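Local coordinates for protein adenosylmethionine-8-amino-7-oxononanoate aminotransferase (Methanocaldococcus jannaschii, PDB 6ZHK) that probably catalyses the pyridoxal 5'-phosphate-dependent transfer of an amino group from S-adenosyl-L-methionine to 8-amino-7-oxononanoate in biotin biosynthesis, at residues E153-D158 with M238-M243; I397-D402 with N435-V440; A415-A420 with Y429-G434; E421-K426 with Y458-E463. All blocks are in the same frame, centred on the assembly; numbering follows the deposited sequence. Where two conformers were deposited one is given.

Contact 1 (E153-D158 with M238-M243); sequences EGYHGD and MGSAGM
Met238 bends at its last torsion (chi3 72°), which lays CE against the peptide after Glu153, 3.5 Å from Gly154 N; apolar contacts of this kind carry most of the meeting. Ala241 CB packs on the same residue, 3.9 Å from Glu153 CB, while Glu153 OE1 is hydrogen-bonded to Tyr189 OH. Beside it, Ser240 CB comes obliquely to the base of the Tyr155 ring and lies 3.6 Å from Tyr155 CB.

No direct hydrogen bond joins the two loops. One water does so instead, donating to Glu153 O at 3.0 Å and accepting from Ala241 N at 3.1 Å. Glu234 adds a second link, one carboxylate oxygen taking Gly239 N and the other Tyr155 N.

Within its own loop, Tyr155 OH donates to Asp158 OD1 over 2.8 Å, arriving 40° out of the carboxylate plane. With an alanine in place of Tyr155, Asp158 would probably lose one of its orienting donors and Ser240 its aromatic neighbour. The first loop follows strand 147-151 of the parallel part of the large sheet, a usual place for the active site in fold-type I aminotransferases, consistent with the predicted substrate-binding role of Tyr155.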
# COMPACT_ATOMS: atom_id res chain seq x y z
N GLU A 153 15.27 3.74 -16.65
CA GLU A 153 13.92 4.06 -17.10
C GLU A 153 12.92 3.01 -16.64
O GLU A 153 11.73 3.16 -16.94
CB GLU A 153 13.80 4.16 -18.64
CG GLU A 153 14.50 5.35 -19.31
CD GLU A 153 14.56 5.31 -20.85
OE1 GLU A 153 13.84 4.49 -21.50
OE2 GLU A 153 15.37 6.08 -21.42
N GLY A 154 13.34 1.94 -15.95
CA GLY A 154 12.35 1.01 -15.42
C GLY A 154 11.56 1.65 -14.27
O GLY A 154 12.02 2.61 -13.67
N TYR A 155 10.39 1.09 -13.94
CA TYR A 155 9.54 1.73 -12.94
C TYR A 155 8.85 0.60 -12.17
O TYR A 155 8.33 -0.32 -12.79
CB TYR A 155 8.48 2.61 -13.64
CG TYR A 155 7.52 3.20 -12.63
CD1 TYR A 155 7.85 4.35 -11.93
CD2 TYR A 155 6.28 2.61 -12.39
CE1 TYR A 155 7.02 4.87 -10.94
CE2 TYR A 155 5.41 3.14 -11.46
CZ TYR A 155 5.80 4.26 -10.74
OH TYR A 155 4.92 4.77 -9.82
N HIS A 156 8.85 0.71 -10.82
CA HIS A 156 8.34 -0.31 -9.92
C HIS A 156 7.47 0.30 -8.83
O HIS A 156 6.96 -0.44 -7.99
CB HIS A 156 9.52 -1.12 -9.36
CG HIS A 156 10.15 -1.93 -10.47
ND1 HIS A 156 9.47 -2.91 -11.14
CD2 HIS A 156 11.34 -1.84 -11.06
CE1 HIS A 156 10.21 -3.39 -12.12
NE2 HIS A 156 11.38 -2.81 -12.05
N GLY A 157 7.25 1.62 -8.89
CA GLY A 157 6.43 2.27 -7.88
C GLY A 157 7.19 3.40 -7.20
O GLY A 157 8.37 3.65 -7.51
N ASP A 158 6.56 3.97 -6.17
CA ASP A 158 7.06 5.25 -5.66
C ASP A 158 7.49 5.21 -4.19
O ASP A 158 7.94 6.25 -3.67
CB ASP A 158 5.98 6.34 -5.74
CG ASP A 158 5.46 6.55 -7.15
OD1 ASP A 158 6.27 6.43 -8.08
OD2 ASP A 158 4.25 6.70 -7.27
N MET A 238 8.12 -1.86 -20.73
CA MET A 238 8.35 -0.80 -19.77
C MET A 238 7.20 0.20 -19.86
O MET A 238 7.08 0.97 -20.83
CB MET A 238 9.71 -0.13 -20.05
CG MET A 238 10.88 -1.16 -20.19
SD MET A 238 12.42 -0.31 -20.66
CE MET A 238 12.76 0.48 -19.09
N GLY A 239 6.30 0.18 -18.88
CA GLY A 239 5.10 0.99 -18.97
C GLY A 239 5.39 2.49 -18.87
O GLY A 239 5.11 3.28 -19.80
N SER A 240 5.86 2.87 -17.69
CA SER A 240 6.02 4.28 -17.35
C SER A 240 7.09 4.93 -18.24
O SER A 240 7.06 6.14 -18.51
CB SER A 240 6.37 4.40 -15.90
OG SER A 240 6.80 5.70 -15.59
N ALA A 241 7.98 4.12 -18.82
CA ALA A 241 8.96 4.67 -19.76
C ALA A 241 8.30 5.01 -21.10
O ALA A 241 8.95 5.61 -21.95
CB ALA A 241 10.14 3.73 -19.97
N GLY A 242 7.05 4.57 -21.32
CA GLY A 242 6.30 4.94 -22.51
C GLY A 242 5.88 3.74 -23.35
O GLY A 242 5.94 3.80 -24.60
N MET A 243 5.54 2.63 -22.67
CA MET A 243 5.11 1.39 -23.27
C MET A 243 6.14 0.91 -24.27
O MET A 243 5.78 0.55 -25.38
CB MET A 243 3.72 1.52 -23.94
CG MET A 243 2.65 1.96 -22.93
SD MET A 243 2.40 0.63 -21.70
CE MET A 243 1.80 1.64 -20.33
O HOH W 1 9.11 1.66 -17.33

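Contact 2 (I397-D402 with N435-V440); sequences IELVKD and NVIILV
Ile397 and Ile437 face each other from neighbouring strands, their CB atoms 4.0 Å apart, and their branches cross obliquely instead of running alongside. Ile397 has a chi2 of 88°, which carries CD1 along the strand to meet Leu439 CD1 at 3.8 Å. Ile437 reaches the other way: its CD1 rests against both methyls of Leu399, with CD2 the nearer at 3.8 Å. Leu439, Ile397, Ile437 and Leu399 thus form a continuous hydrocarbon row.

The row belongs to an antiparallel three-stranded sheet in which strand 394-399 is central, between 385-391 and 436-439; the local axes of 397-399 and 436-439 make 163°. Leu457 and Ile461 of helix 447-463, with Val419 of helix 415-425, cover this face, so that helices and an antiparallel sheet form a two-layer alpha-beta sandwich, consistent with the small C-terminal domain of fold-type I aminotransferases.

On the opposite face, Glu398 and Val436 form a non-hydrogen-bonded pair, with Glu398 CG 4.4 Å from Val436 CG2. The carboxylate of Glu398 continues to a salt bridge with Arg389 on strand 385-391.

Register is set by the backbone. Ile397 and Ile437 exchange two bonds, Ile397 N to Ile437 O and Ile437 N to Ile397 O, each 2.8 Å. Farther on, Leu399 N donates to Asn435 O at 2.7 Å. Leu399 CB lies 3.4 Å from the same Asn435 O, adding a carbon contact to that bond. Asn435 turns its own amide nitrogen to Tyr409 O.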
# COMPACT_ATOMS: atom_id res chain seq x y z
N ILE A 397 2.29 5.85 -28.35
CA ILE A 397 2.47 6.60 -29.60
C ILE A 397 3.28 7.84 -29.27
O ILE A 397 2.79 8.74 -28.58
CB ILE A 397 1.13 6.97 -30.30
CG1 ILE A 397 0.32 5.72 -30.57
CG2 ILE A 397 1.36 7.80 -31.57
CD1 ILE A 397 -0.59 5.35 -29.41
N GLU A 398 4.54 7.81 -29.74
CA GLU A 398 5.56 8.76 -29.34
C GLU A 398 5.52 9.98 -30.27
O GLU A 398 5.75 9.84 -31.48
CB GLU A 398 6.97 8.15 -29.32
CG GLU A 398 7.96 9.17 -28.78
CD GLU A 398 9.31 8.70 -28.25
OE1 GLU A 398 9.77 7.60 -28.63
OE2 GLU A 398 9.91 9.46 -27.46
N LEU A 399 5.27 11.16 -29.71
CA LEU A 399 5.14 12.37 -30.53
C LEU A 399 6.51 13.00 -30.71
O LEU A 399 7.27 13.01 -29.76
CB LEU A 399 4.21 13.36 -29.81
CG LEU A 399 2.76 12.84 -29.69
CD1 LEU A 399 1.87 13.74 -28.82
CD2 LEU A 399 2.13 12.60 -31.05
N VAL A 400 6.79 13.58 -31.90
CA VAL A 400 8.09 14.19 -32.14
C VAL A 400 7.88 15.46 -32.98
O VAL A 400 6.95 15.54 -33.77
CB VAL A 400 9.09 13.27 -32.87
CG1 VAL A 400 9.58 12.17 -31.93
CG2 VAL A 400 8.48 12.68 -34.14
N LYS A 401 8.78 16.42 -32.75
CA LYS A 401 8.80 17.74 -33.35
C LYS A 401 9.23 17.58 -34.80
O LYS A 401 8.68 18.23 -35.68
CB LYS A 401 9.81 18.60 -32.58
CG LYS A 401 9.45 20.06 -32.35
CD LYS A 401 10.44 20.81 -31.47
CE LYS A 401 10.45 22.31 -31.72
NZ LYS A 401 11.83 22.86 -31.73
N ASP A 402 10.18 16.66 -35.04
CA ASP A 402 10.70 16.40 -36.37
C ASP A 402 10.83 14.90 -36.59
O ASP A 402 11.61 14.24 -35.91
CB ASP A 402 12.05 17.08 -36.57
CG ASP A 402 12.16 17.85 -37.88
OD1 ASP A 402 12.24 17.19 -38.94
OD2 ASP A 402 12.14 19.10 -37.83
N ASN A 435 5.77 12.88 -23.95
CA ASN A 435 5.43 12.94 -25.37
C ASN A 435 4.77 11.66 -25.85
O ASN A 435 4.65 11.48 -27.05
CB ASN A 435 6.64 13.19 -26.26
CG ASN A 435 7.17 14.57 -26.00
OD1 ASN A 435 6.38 15.50 -25.83
ND2 ASN A 435 8.49 14.70 -25.86
N VAL A 436 4.49 10.71 -24.95
CA VAL A 436 3.95 9.44 -25.38
C VAL A 436 2.46 9.40 -25.06
O VAL A 436 2.04 9.47 -23.89
CB VAL A 436 4.68 8.24 -24.71
CG1 VAL A 436 4.20 6.93 -25.32
CG2 VAL A 436 6.20 8.35 -24.81
N ILE A 437 1.66 9.23 -26.11
CA ILE A 437 0.25 8.91 -25.97
C ILE A 437 0.20 7.47 -25.47
O ILE A 437 0.76 6.59 -26.11
CB ILE A 437 -0.51 9.06 -27.32
CG1 ILE A 437 -0.55 10.52 -27.79
CG2 ILE A 437 -1.93 8.51 -27.28
CD1 ILE A 437 -0.69 10.66 -29.33
N ILE A 438 -0.58 7.21 -24.41
CA ILE A 438 -0.66 5.87 -23.86
C ILE A 438 -2.07 5.33 -24.17
O ILE A 438 -3.06 5.99 -23.89
CB ILE A 438 -0.44 5.89 -22.32
CG1 ILE A 438 0.90 6.51 -21.87
CG2 ILE A 438 -0.67 4.47 -21.75
CD1 ILE A 438 2.16 5.76 -22.27
N LEU A 439 -2.15 4.12 -24.72
CA LEU A 439 -3.41 3.40 -24.88
C LEU A 439 -3.28 2.07 -24.14
O LEU A 439 -2.49 1.22 -24.53
CB LEU A 439 -3.60 3.09 -26.38
CG LEU A 439 -3.74 4.32 -27.29
CD1 LEU A 439 -4.02 3.87 -28.73
CD2 LEU A 439 -4.82 5.30 -26.79
N VAL A 440 -4.08 1.94 -23.07
CA VAL A 440 -4.17 0.66 -22.35
C VAL A 440 -5.66 0.41 -22.17
O VAL A 440 -6.22 0.72 -21.12
CB VAL A 440 -3.38 0.67 -21.01
CG1 VAL A 440 -3.50 -0.69 -20.24
CG2 VAL A 440 -1.94 1.00 -21.31

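Contact 3 (A415-A420 with Y429-G434); sequences AGYRVA and YMRPIG
Tyr417 leaves the helix with CG turned beside its backbone N (chi1 -78°), bringing its ring across Pro432 at about a right angle. Met430 bends at both chi2 and chi3, folding CE back to within 3.7 Å of Ala420 CB.

The central interaction is CH-pi: Pro432 CG stands 3.7 Å from the centroid of the Tyr417 ring and only 10° off its normal, while Pro432 CD covers the CE1 corner. Pro432 also presses on the helix backbone at Gly416. A CB on Gly416 would collide with Pro432 CB and Gly434 O, which accounts for glycine at this point.

Direct polar bonding is slight, limited to a weak bond of 3.4 Å from Gly416 N to Gly434 O. Waters do more: one joins Tyr417 N to Gly434 O, one Ala420 O to Met430 N, and a third lies 2.7 Å from Tyr417 OH and donates to Pro432 O.

Tyr417 OH sits 3.3 Å above one face of the Arg431 guanidinium, the two planes 78° apart, and is not hydrogen-bonded to NH1. The hydroxyl therefore packs on the guanidinium without using its N-H groups. One of these, on NH2, is taken by Tyr25 O; others may serve the substrate, which Arg431 is predicted to bind.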
# COMPACT_ATOMS: atom_id res chain seq x y z
N ALA A 415 3.13 17.90 -24.99
CA ALA A 415 2.55 17.53 -26.27
C ALA A 415 1.49 16.43 -26.14
O ALA A 415 0.45 16.48 -26.80
CB ALA A 415 3.61 17.12 -27.26
N GLY A 416 1.77 15.39 -25.36
CA GLY A 416 0.73 14.38 -25.16
C GLY A 416 -0.59 14.92 -24.56
O GLY A 416 -1.65 14.51 -24.98
N TYR A 417 -0.52 15.82 -23.58
CA TYR A 417 -1.74 16.44 -23.03
C TYR A 417 -2.48 17.28 -24.09
O TYR A 417 -3.71 17.37 -24.09
CB TYR A 417 -1.40 17.28 -21.80
CG TYR A 417 -1.17 16.47 -20.54
CD1 TYR A 417 -2.21 15.74 -19.96
CD2 TYR A 417 0.06 16.51 -19.89
CE1 TYR A 417 -2.02 15.00 -18.79
CE2 TYR A 417 0.28 15.73 -18.76
CZ TYR A 417 -0.76 15.00 -18.20
OH TYR A 417 -0.49 14.30 -17.07
N ARG A 418 -1.74 17.85 -25.04
CA ARG A 418 -2.44 18.55 -26.12
C ARG A 418 -3.33 17.59 -26.91
O ARG A 418 -4.49 17.87 -27.28
CB ARG A 418 -1.40 19.27 -26.99
CG ARG A 418 -0.94 20.57 -26.36
CD ARG A 418 0.22 21.12 -27.18
NE ARG A 418 0.92 22.07 -26.33
CZ ARG A 418 1.04 23.36 -26.57
NH1 ARG A 418 0.51 23.89 -27.66
NH2 ARG A 418 1.71 24.12 -25.72
N VAL A 419 -2.78 16.40 -27.18
CA VAL A 419 -3.54 15.36 -27.84
C VAL A 419 -4.69 14.89 -26.94
O VAL A 419 -5.82 14.70 -27.41
CB VAL A 419 -2.63 14.24 -28.37
CG1 VAL A 419 -3.46 13.13 -28.99
CG2 VAL A 419 -1.68 14.79 -29.44
N ALA A 420 -4.42 14.68 -25.63
CA ALA A 420 -5.47 14.26 -24.69
C ALA A 420 -6.66 15.23 -24.72
O ALA A 420 -7.81 14.80 -24.61
CB ALA A 420 -4.87 14.18 -23.29
N TYR A 429 -11.00 9.33 -22.86
CA TYR A 429 -10.11 9.72 -21.78
C TYR A 429 -8.80 8.98 -22.04
O TYR A 429 -8.77 7.74 -22.07
CB TYR A 429 -10.64 9.26 -20.41
CG TYR A 429 -9.60 9.49 -19.32
CD1 TYR A 429 -9.03 10.74 -19.12
CD2 TYR A 429 -9.23 8.45 -18.49
CE1 TYR A 429 -8.05 10.96 -18.13
CE2 TYR A 429 -8.29 8.65 -17.48
CZ TYR A 429 -7.71 9.90 -17.31
OH TYR A 429 -6.71 9.96 -16.37
N MET A 430 -7.72 9.76 -22.21
CA MET A 430 -6.41 9.21 -22.36
C MET A 430 -5.46 10.02 -21.49
O MET A 430 -5.52 11.26 -21.54
CB MET A 430 -6.01 9.30 -23.84
CG MET A 430 -4.63 8.68 -24.17
SD MET A 430 -3.18 9.70 -23.80
CE MET A 430 -3.35 11.18 -24.81
N ARG A 431 -4.63 9.34 -20.66
CA ARG A 431 -3.56 10.01 -19.91
C ARG A 431 -2.22 9.70 -20.56
O ARG A 431 -1.82 8.54 -20.63
CB ARG A 431 -3.49 9.59 -18.43
CG ARG A 431 -2.44 10.38 -17.66
CD ARG A 431 -2.45 9.99 -16.18
NE ARG A 431 -1.37 10.59 -15.42
CZ ARG A 431 -1.44 11.78 -14.80
NH1 ARG A 431 -2.54 12.56 -14.90
NH2 ARG A 431 -0.40 12.18 -14.12
N PRO A 432 -1.44 10.72 -21.00
CA PRO A 432 -0.16 10.46 -21.64
C PRO A 432 0.96 10.44 -20.61
O PRO A 432 0.76 10.78 -19.44
CB PRO A 432 -0.09 11.72 -22.53
CG PRO A 432 -0.56 12.84 -21.58
CD PRO A 432 -1.75 12.16 -20.89
N ILE A 433 2.15 10.03 -21.04
CA ILE A 433 3.34 10.28 -20.24
C ILE A 433 4.29 11.07 -21.13
O ILE A 433 4.73 10.52 -22.13
CB ILE A 433 3.98 8.97 -19.74
CG1 ILE A 433 2.96 8.15 -18.93
CG2 ILE A 433 5.25 9.32 -18.93
CD1 ILE A 433 3.40 6.78 -18.56
N GLY A 434 4.54 12.34 -20.76
CA GLY A 434 5.30 13.29 -21.59
C GLY A 434 4.86 13.25 -23.05
O GLY A 434 3.68 13.46 -23.33
O HOH W 2 1.40 12.42 -17.37
O HOH W 3 2.09 15.67 -22.33
O HOH W 4 -8.49 12.55 -23.15

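Contact 4 (E421-K426 with Y458-E463); sequences EKLLEK and YEAIKE
A salt-bridge network of Lys426, Glu459 and Glu463 joins the end of helix 415-425 to helix 447-463, the segments 421-425 and 458-463 crossing at 131° with their axes 8.8 Å apart. Lys426 turns at its last torsion (chi4 -56°), setting NZ between two carboxylates one helical turn apart. Its NZ donates to Glu463 OE2 at 2.9 Å, on the syn side of the carboxylate but 27° out of its plane. The second bond, from Lys426 NZ to Glu459 OE1 at 3.0 Å, arrives almost in line with that oxygen's C-O bond.

Beneath the charges, Ala460 brings the helices close. Its CB lies 3.8 Å from Lys422 CB and 3.9 Å from Leu423 CD2. Lys422 bends at chi2 and passes obliquely over Glu463, its CE 3.6 Å from Glu463 O; the amine makes no ion pair there, with Lys422 NZ 5.1 Å from Glu463 OE1.

A methionine in place of Lys426 could still cover part of Ala460, but Glu459 and Glu463 would probably be left without their shared counter-charge. That charge is likely to matter the more because Glu425 OE1 approaches Glu463 OE1 to 4.4 Å, with a water between them. The lysine thus probably offsets a cluster of negative charge at the helix crossing, at the surface, where all three glutamates are exposed.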
# COMPACT_ATOMS: atom_id res chain seq x y z
N GLU A 421 -6.40 16.54 -24.84
CA GLU A 421 -7.48 17.55 -24.83
C GLU A 421 -8.45 17.33 -25.99
O GLU A 421 -9.68 17.35 -25.81
CB GLU A 421 -6.91 18.96 -24.84
CG GLU A 421 -6.66 19.54 -23.45
CD GLU A 421 -6.41 21.04 -23.55
OE1 GLU A 421 -6.73 21.77 -22.59
OE2 GLU A 421 -5.93 21.48 -24.64
N LYS A 422 -7.90 17.08 -27.19
CA LYS A 422 -8.70 16.81 -28.38
C LYS A 422 -9.43 15.48 -28.25
O LYS A 422 -10.55 15.34 -28.71
CB LYS A 422 -7.86 16.82 -29.67
CG LYS A 422 -7.09 18.10 -29.96
CD LYS A 422 -8.01 19.35 -30.10
CE LYS A 422 -7.20 20.62 -30.28
NZ LYS A 422 -8.07 21.80 -30.50
N LEU A 423 -8.79 14.48 -27.65
CA LEU A 423 -9.46 13.20 -27.46
C LEU A 423 -10.63 13.38 -26.49
O LEU A 423 -11.64 12.72 -26.65
CB LEU A 423 -8.46 12.17 -26.94
CG LEU A 423 -7.54 11.54 -27.98
CD1 LEU A 423 -6.55 10.61 -27.26
CD2 LEU A 423 -8.35 10.72 -28.99
N LEU A 424 -10.48 14.24 -25.48
CA LEU A 424 -11.55 14.39 -24.51
C LEU A 424 -12.79 14.98 -25.20
O LEU A 424 -13.93 14.56 -24.89
CB LEU A 424 -11.08 15.26 -23.33
CG LEU A 424 -11.86 15.05 -22.03
CD1 LEU A 424 -11.64 13.67 -21.43
CD2 LEU A 424 -11.64 16.16 -21.01
N GLU A 425 -12.58 15.89 -26.16
CA GLU A 425 -13.70 16.44 -26.94
C GLU A 425 -14.42 15.35 -27.74
O GLU A 425 -15.60 15.51 -28.09
CB GLU A 425 -13.21 17.50 -27.93
CG GLU A 425 -12.68 18.76 -27.28
CD GLU A 425 -11.88 19.64 -28.24
OE1 GLU A 425 -11.69 19.27 -29.45
OE2 GLU A 425 -11.46 20.72 -27.79
N LYS A 426 -13.70 14.28 -28.11
CA LYS A 426 -14.27 13.18 -28.88
C LYS A 426 -14.77 12.07 -27.96
O LYS A 426 -15.08 11.01 -28.44
CB LYS A 426 -13.25 12.65 -29.91
CG LYS A 426 -12.65 13.73 -30.81
CD LYS A 426 -11.49 13.24 -31.64
CE LYS A 426 -10.82 14.35 -32.42
NZ LYS A 426 -11.85 15.01 -33.27
N TYR A 458 -6.15 9.51 -34.69
CA TYR A 458 -5.66 10.04 -35.96
C TYR A 458 -6.05 11.53 -36.13
O TYR A 458 -5.20 12.37 -36.36
CB TYR A 458 -6.16 9.14 -37.10
CG TYR A 458 -5.72 9.57 -38.49
CD1 TYR A 458 -6.43 10.51 -39.25
CD2 TYR A 458 -4.59 9.00 -39.08
CE1 TYR A 458 -6.01 10.86 -40.54
CE2 TYR A 458 -4.18 9.32 -40.36
CZ TYR A 458 -4.88 10.27 -41.09
OH TYR A 458 -4.42 10.55 -42.36
N GLU A 459 -7.31 11.85 -35.95
CA GLU A 459 -7.82 13.22 -36.04
C GLU A 459 -7.28 14.07 -34.90
O GLU A 459 -6.99 15.26 -35.08
CB GLU A 459 -9.33 13.22 -35.84
CG GLU A 459 -10.14 12.56 -36.94
CD GLU A 459 -11.62 12.47 -36.58
OE1 GLU A 459 -12.03 13.00 -35.50
OE2 GLU A 459 -12.37 11.93 -37.40
N ALA A 460 -7.17 13.52 -33.68
CA ALA A 460 -6.76 14.32 -32.54
C ALA A 460 -5.32 14.80 -32.72
O ALA A 460 -4.99 15.93 -32.34
CB ALA A 460 -6.93 13.49 -31.26
N ILE A 461 -4.49 13.91 -33.30
CA ILE A 461 -3.09 14.22 -33.48
C ILE A 461 -2.99 15.31 -34.54
O ILE A 461 -2.22 16.23 -34.36
CB ILE A 461 -2.29 12.95 -33.81
CG1 ILE A 461 -2.22 12.03 -32.57
CG2 ILE A 461 -0.91 13.31 -34.32
CD1 ILE A 461 -1.56 10.69 -32.91
N LYS A 462 -3.87 15.24 -35.56
CA LYS A 462 -3.91 16.26 -36.62
C LYS A 462 -4.41 17.60 -36.11
O LYS A 462 -3.96 18.62 -36.61
CB LYS A 462 -4.72 15.78 -37.82
CG LYS A 462 -3.94 14.74 -38.61
CD LYS A 462 -4.70 14.14 -39.76
CE LYS A 462 -4.84 15.10 -40.91
NZ LYS A 462 -5.30 14.37 -42.12
N GLU A 463 -5.33 17.59 -35.15
CA GLU A 463 -5.95 18.81 -34.66
C GLU A 463 -5.10 19.49 -33.61
O GLU A 463 -5.27 20.69 -33.35
CB GLU A 463 -7.28 18.47 -33.99
CG GLU A 463 -8.35 18.00 -34.95
CD GLU A 463 -9.60 17.46 -34.26
OE1 GLU A 463 -9.71 17.64 -33.03
OE2 GLU A 463 -10.47 16.88 -34.95
O HOH W 5 -11.64 17.48 -31.25

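Contacts 2, 3 and 4 lie together in the C-terminal part of the chain, away from its centre; contact 1 sits nearer the centre. Contact 2 is the most buried and combines strand hydrogen bonds with aliphatic packing. Contacts 3 and 4 share helix 415-425: its earlier turns meet 429-434 through a proline and a tyrosine ring, while its end meets helix 447-463 through surface ion pairs above a buried alanine. Val419 touches Ile437, Ile461 and Ala460, where helices and sheet pack on each other. Contacts 1 and 3 each hold a residue predicted to bind substrate, join backbone by water (loop to loop, helix to loop) and touch the second subunit; Ser240 packs on Ile433.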